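Local structure of AncCDT-1 (Synthetic construct, 5T0W) at residues Thr143-Gln146 with Ala147-Phe151; Leu228-Met231 with Lys232-Thr236. The protein binds arginine as a periplasmic-type amino acid-binding protein, an ancestral precursor of cyclohexadienyl dehydratase. All coordinates share one frame; numbering follows the deposited sequence.

Interaction 1 comes first along the chain, within helix 143-151 of the beta-alpha-beta unit that also holds strands 135-139 and 156-160. Interaction 2 follows near the C-terminus, where helix 218-233 ends and turns into helix 236-245. Their centres lie 33 Å apart on opposite sides of the chain's centre, and their nearest atoms stay about 18 Å apart without touching. This fits the two-lobed fold of family 3 solute-binding proteins, with arginine bound between the lobes. Interaction 1 reaches that ligand through the helix start at Thr-143, whereas interaction 2 reaches helix 48-60 through the Met-231 side chain, in the lobe of the parallel sheet containing strand 24-29.

Interaction 1 (Thr143-Gln146 with Ala147-Phe151); sequences TSEQ and AAKEF. With ARG (arginine), chain E.
Glu-145 and Lys-149, one helical turn apart, form an i to i+4 salt bridge on helix 143-151, the helix of a beta-alpha-beta unit between strands 135-139 and 156-160. The lysine can be followed outward. Its CB and CG lie beside the carbonyl of Glu-145, with CG 3.3 Å from that O. CG stands anti to its own carbonyl carbon (chi1 -73°), which directs the extended chain back along the helix toward the glutamate. CD then passes 4.0 Å from Glu-145 CG, and CE lies near OE2. At the tip, NZ meets Glu-145 OE2 at 3.0 Å, on the anti side of the carboxylate and 21° out of its plane. The two chains therefore run alongside each other. The other oxygen, OE1, accepts from the backbone N of Gly-141, which is likely to limit rotation of the carboxylate. With an alanine at Glu-145, the Lys-149 ammonium would probably lose this partner and the Gly-141 amide its side-chain acceptor.

The backbone shows regular helical bonding, for example Lys-149 N to Glu-145 O at 2.9 Å. On another flank, the bent chain of Gln-146 runs beside Glu-150, their amide and carboxylate planes only 5° apart; the NE2 to OE2 bond is weak, because the N-H points poorly at its acceptor. Ser-144 is buried, and its OG is hydrogen-bonded to Gln-111 OE1.

At the helix start the contact reaches the ligand pocket, to which Asp-181 and Thr-91 also belong. The helix dipole would be expected to favour a carboxylate here. Thr-143 CG2 lies 3.5 Å from O of the bound arginine, and Thr-143 N donates to that same carboxylate oxygen at 3.0 Å.

Interaction 2 (Leu228-Met231 with Lys232-Thr236); sequences LKQM and KKDGT
The amide of Gln-230 and the carboxylate of Asp-234 meet almost perpendicularly, their planes 84° apart. Gln-230 NE2 comes from above the carboxylate plane, 45° out of it, and donates to Asp-234 OD2 at 3.2 Å. The acceptor in turn lies 21° out of the amide plane, so neither group meets the other in plane. Gln-230 bends at its second torsion, which brings the amide across to Asp-234.

These groups sit where helix 218-233 ends. Lys-232 N still donates to Leu-228 O at 3.1 Å, but Asp-234 N to Gln-230 O is weak, and Asp-234 is the first residue to leave helical angles. Its OD1 accepts from Thr-236 N at 3.1 Å, fitting an Asx turn, although the position of OD1 is less certain. Gly-235, the N-cap of the following helix, has a positive phi at which a CB would press on the carbonyl O of Asp-234.

Met-231 bends at its third torsion and crosses Thr-236 at about a right angle, with CE 3.7 Å from Thr-236 CB. Lys-232 runs obliquely past Leu-228, CE to CD1 being 4.2 Å.

From the last turn of helix 218-233, Lys-232 forms a cation-pi contact with Tyr-237 of helix 236-245, while the buried Met-231 side chain packs on Leu-52 and Ala-55 of helix 48-60.

Interaction 1 (Thr143-Gln146 with Ala147-Phe151)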
loop_
_atom_site.group_PDB
_atom_site.type_symbol
_atom_site.label_atom_id
_atom_site.label_comp_id
_atom_site.label_asym_id
_atom_site.label_seq_id
_atom_site.Cartn_x
_atom_site.Cartn_y
_atom_site.Cartn_z
ATOM N N THR A 143 -5.834 0.348 6.056
ATOM C CA THR A 143 -5.554 0.638 7.462
ATOM C C THR A 143 -5.940 2.088 7.808
ATOM O O THR A 143 -6.226 2.387 8.966
ATOM C CB THR A 143 -4.074 0.383 7.857
ATOM O OG1 THR A 143 -3.201 1.194 7.064
ATOM C CG2 THR A 143 -3.707 -1.057 7.652
ATOM N N SER A 144 -5.982 2.960 6.811
ATOM C CA SER A 144 -6.425 4.304 7.035
ATOM C C SER A 144 -7.928 4.315 7.362
ATOM O O SER A 144 -8.376 5.098 8.198
ATOM C CB SER A 144 -6.091 5.178 5.818
ATOM O OG SER A 144 -4.711 5.130 5.498
ATOM N N GLU A 145 -8.714 3.480 6.676
ATOM C CA GLU A 145 -10.143 3.355 6.998
ATOM C C GLU A 145 -10.286 2.936 8.445
ATOM O O GLU A 145 -11.069 3.519 9.179
ATOM C CB GLU A 145 -10.858 2.310 6.130
ATOM C CG GLU A 145 -12.366 2.236 6.371
ATOM C CD GLU A 145 -13.030 1.079 5.680
ATOM O OE1 GLU A 145 -12.323 0.242 5.069
ATOM O OE2 GLU A 145 -14.289 0.992 5.764
ATOM N N GLN A 146 -9.536 1.905 8.819
ATOM C CA GLN A 146 -9.611 1.364 10.138
ATOM C C GLN A 146 -9.217 2.452 11.140
ATOM O O GLN A 146 -9.847 2.584 12.185
ATOM C CB GLN A 146 -8.699 0.121 10.344
ATOM C CG GLN A 146 -9.319 -0.952 11.277
ATOM C CD GLN A 146 -8.334 -1.683 12.225
ATOM O OE1 GLN A 146 -7.552 -2.558 11.809
ATOM N NE2 GLN A 146 -8.412 -1.357 13.515
ATOM N N ALA A 147 -8.150 3.187 10.849
ATOM C CA ALA A 147 -7.636 4.167 11.788
ATOM C C ALA A 147 -8.667 5.241 11.995
ATOM O O ALA A 147 -8.903 5.666 13.125
ATOM C CB ALA A 147 -6.344 4.776 11.280
ATOM N N ALA A 148 -9.299 5.669 10.912
ATOM C CA ALA A 148 -10.330 6.687 11.008
ATOM C C ALA A 148 -11.555 6.207 11.746
ATOM O O ALA A 148 -12.168 6.959 12.496
ATOM C CB ALA A 148 -10.712 7.210 9.612
ATOM N N LYS A 149 -11.965 4.976 11.486
ATOM C CA LYS A 149 -13.194 4.498 12.087
ATOM C C LYS A 149 -13.057 4.305 13.604
ATOM O O LYS A 149 -13.951 4.696 14.359
ATOM C CB LYS A 149 -13.706 3.263 11.376
ATOM C CG LYS A 149 -14.300 3.556 10.017
ATOM C CD LYS A 149 -15.007 2.336 9.436
ATOM C CE LYS A 149 -15.842 2.702 8.197
ATOM N NZ LYS A 149 -16.584 1.535 7.653
ATOM N N GLU A 150 -11.888 3.840 14.037
ATOM C CA GLU A 150 -11.583 3.676 15.439
ATOM C C GLU A 150 -11.376 5.042 16.130
ATOM O O GLU A 150 -11.968 5.298 17.178
ATOM C CB GLU A 150 -10.351 2.766 15.597
ATOM C CG GLU A 150 -10.312 1.964 16.890
ATOM C CD GLU A 150 -9.179 0.955 16.923
ATOM O OE1 GLU A 150 -8.684 0.630 18.024
ATOM O OE2 GLU A 150 -8.780 0.492 15.843
ATOM N N PHE A 151 -10.561 5.916 15.539
ATOM C CA PHE A 151 -10.076 7.129 16.226
ATOM C C PHE A 151 -10.819 8.422 15.864
ATOM O O PHE A 151 -10.484 9.504 16.366
ATOM C CB PHE A 151 -8.553 7.210 16.001
ATOM C CG PHE A 151 -7.854 5.929 16.421
ATOM C CD1 PHE A 151 -7.969 5.477 17.739
ATOM C CD2 PHE A 151 -7.163 5.125 15.497
ATOM C CE1 PHE A 151 -7.386 4.286 18.146
ATOM C CE2 PHE A 151 -6.575 3.936 15.906
ATOM C CZ PHE A 151 -6.687 3.517 17.234
HETATM N N ARG E . -0.920 0.322 3.647
HETATM C CA ARG E . -2.388 0.377 3.657
HETATM C C ARG E . -2.889 -1.007 3.829
HETATM O O ARG E . -4.066 -1.157 4.159
HETATM C CB ARG E . -2.912 0.923 2.361
HETATM C CG ARG E . -2.603 0.006 1.214
HETATM C CD ARG E . -3.338 0.425 -0.057
HETATM N NE ARG E . -2.601 -0.036 -1.223
HETATM C CZ ARG E . -3.042 0.071 -2.466
HETATM N NH1 ARG E . -2.288 -0.355 -3.487
HETATM N NH2 ARG E . -4.231 0.614 -2.692
HETATM O OXT ARG E . -2.130 -1.973 3.621
#

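Interaction 2 (Leu228-Met231 with Lys232-Thr236)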
loop_
_atom_site.group_PDB
_atom_site.type_symbol
_atom_site.label_atom_id
_atom_site.label_comp_id
_atom_site.label_asym_id
_atom_site.label_seq_id
_atom_site.Cartn_x
_atom_site.Cartn_y
_atom_site.Cartn_z
ATOM N N LEU A 228 14.646 -11.284 -0.122
ATOM C CA LEU A 228 14.578 -9.984 0.467
ATOM C C LEU A 228 15.805 -9.779 1.312
ATOM O O LEU A 228 16.467 -8.750 1.220
ATOM C CB LEU A 228 13.311 -9.873 1.323
ATOM C CG LEU A 228 13.031 -8.531 1.987
ATOM C CD1 LEU A 228 13.010 -7.396 0.960
ATOM C CD2 LEU A 228 11.708 -8.611 2.740
ATOM N N LYS A 229 16.105 -10.750 2.157
ATOM C CA LYS A 229 17.307 -10.724 2.993
ATOM C C LYS A 229 18.544 -10.385 2.167
ATOM O O LYS A 229 19.339 -9.532 2.521
ATOM C CB LYS A 229 17.461 -12.095 3.628
ATOM C CG LYS A 229 18.133 -12.126 4.968
ATOM C CD LYS A 229 18.135 -13.545 5.480
ATOM C CE LYS A 229 16.760 -14.047 6.051
ATOM N NZ LYS A 229 16.793 -14.300 7.528
ATOM N N GLN A 230 18.673 -11.074 1.048
ATOM C CA GLN A 230 19.772 -10.885 0.109
ATOM C C GLN A 230 19.867 -9.450 -0.417
ATOM O O GLN A 230 20.955 -8.928 -0.543
ATOM C CB GLN A 230 19.650 -11.892 -1.057
ATOM C CG GLN A 230 20.671 -11.731 -2.175
ATOM C CD GLN A 230 22.077 -11.973 -1.716
ATOM O OE1 GLN A 230 22.315 -12.758 -0.794
ATOM N NE2 GLN A 230 23.027 -11.245 -2.297
ATOM N N MET A 231 18.746 -8.840 -0.752
ATOM C CA MET A 231 18.753 -7.500 -1.334
ATOM C C MET A 231 19.115 -6.420 -0.339
ATOM O O MET A 231 19.659 -5.381 -0.709
ATOM C CB MET A 231 17.386 -7.184 -1.928
ATOM C CG MET A 231 17.099 -7.883 -3.238
ATOM S SD MET A 231 15.537 -7.210 -3.843
ATOM C CE MET A 231 16.110 -5.882 -4.904
ATOM N N LYS A 232 18.784 -6.653 0.921
ATOM C CA LYS A 232 19.150 -5.745 1.994
ATOM C C LYS A 232 20.600 -5.876 2.357
ATOM O O LYS A 232 21.225 -4.899 2.798
ATOM C CB LYS A 232 18.326 -6.014 3.239
ATOM C CG LYS A 232 16.844 -5.752 3.031
ATOM C CD LYS A 232 16.133 -5.510 4.339
ATOM C CE LYS A 232 14.669 -5.248 4.102
ATOM N NZ LYS A 232 14.004 -4.814 5.342
ATOM N N LYS A 233 21.153 -7.063 2.130
ATOM C CA LYS A 233 22.570 -7.323 2.369
ATOM C C LYS A 233 23.485 -6.702 1.310
ATOM O O LYS A 233 24.576 -6.226 1.635
ATOM C CB LYS A 233 22.808 -8.826 2.391
ATOM C CG LYS A 233 24.232 -9.270 2.738
ATOM C CD LYS A 233 24.465 -10.655 2.165
ATOM C CE LYS A 233 25.550 -11.394 2.826
ATOM N NZ LYS A 233 26.519 -10.520 3.498
ATOM N N ASP A 234 23.063 -6.724 0.047
ATOM C CA ASP A 234 23.993 -6.465 -1.074
ATOM C C ASP A 234 23.805 -5.107 -1.745
ATOM O O ASP A 234 24.224 -4.910 -2.881
ATOM C CB ASP A 234 23.865 -7.594 -2.109
ATOM C CG ASP A 234 22.542 -7.585 -2.820
ATOM O OD1 ASP A 234 21.760 -6.662 -2.534
ATOM O OD2 ASP A 234 22.303 -8.461 -3.694
ATOM N N GLY A 235 23.133 -4.189 -1.059
ATOM C CA GLY A 235 22.938 -2.833 -1.557
ATOM C C GLY A 235 21.764 -2.603 -2.486
ATOM O O GLY A 235 21.341 -1.455 -2.651
ATOM N N THR A 236 21.210 -3.668 -3.066
ATOM C CA THR A 236 20.167 -3.554 -4.098
ATOM C C THR A 236 18.895 -2.923 -3.573
ATOM O O THR A 236 18.225 -2.180 -4.308
ATOM C CB THR A 236 19.722 -4.916 -4.658
ATOM O OG1 THR A 236 20.445 -5.964 -4.026
ATOM C CG2 THR A 236 19.933 -4.991 -6.162
#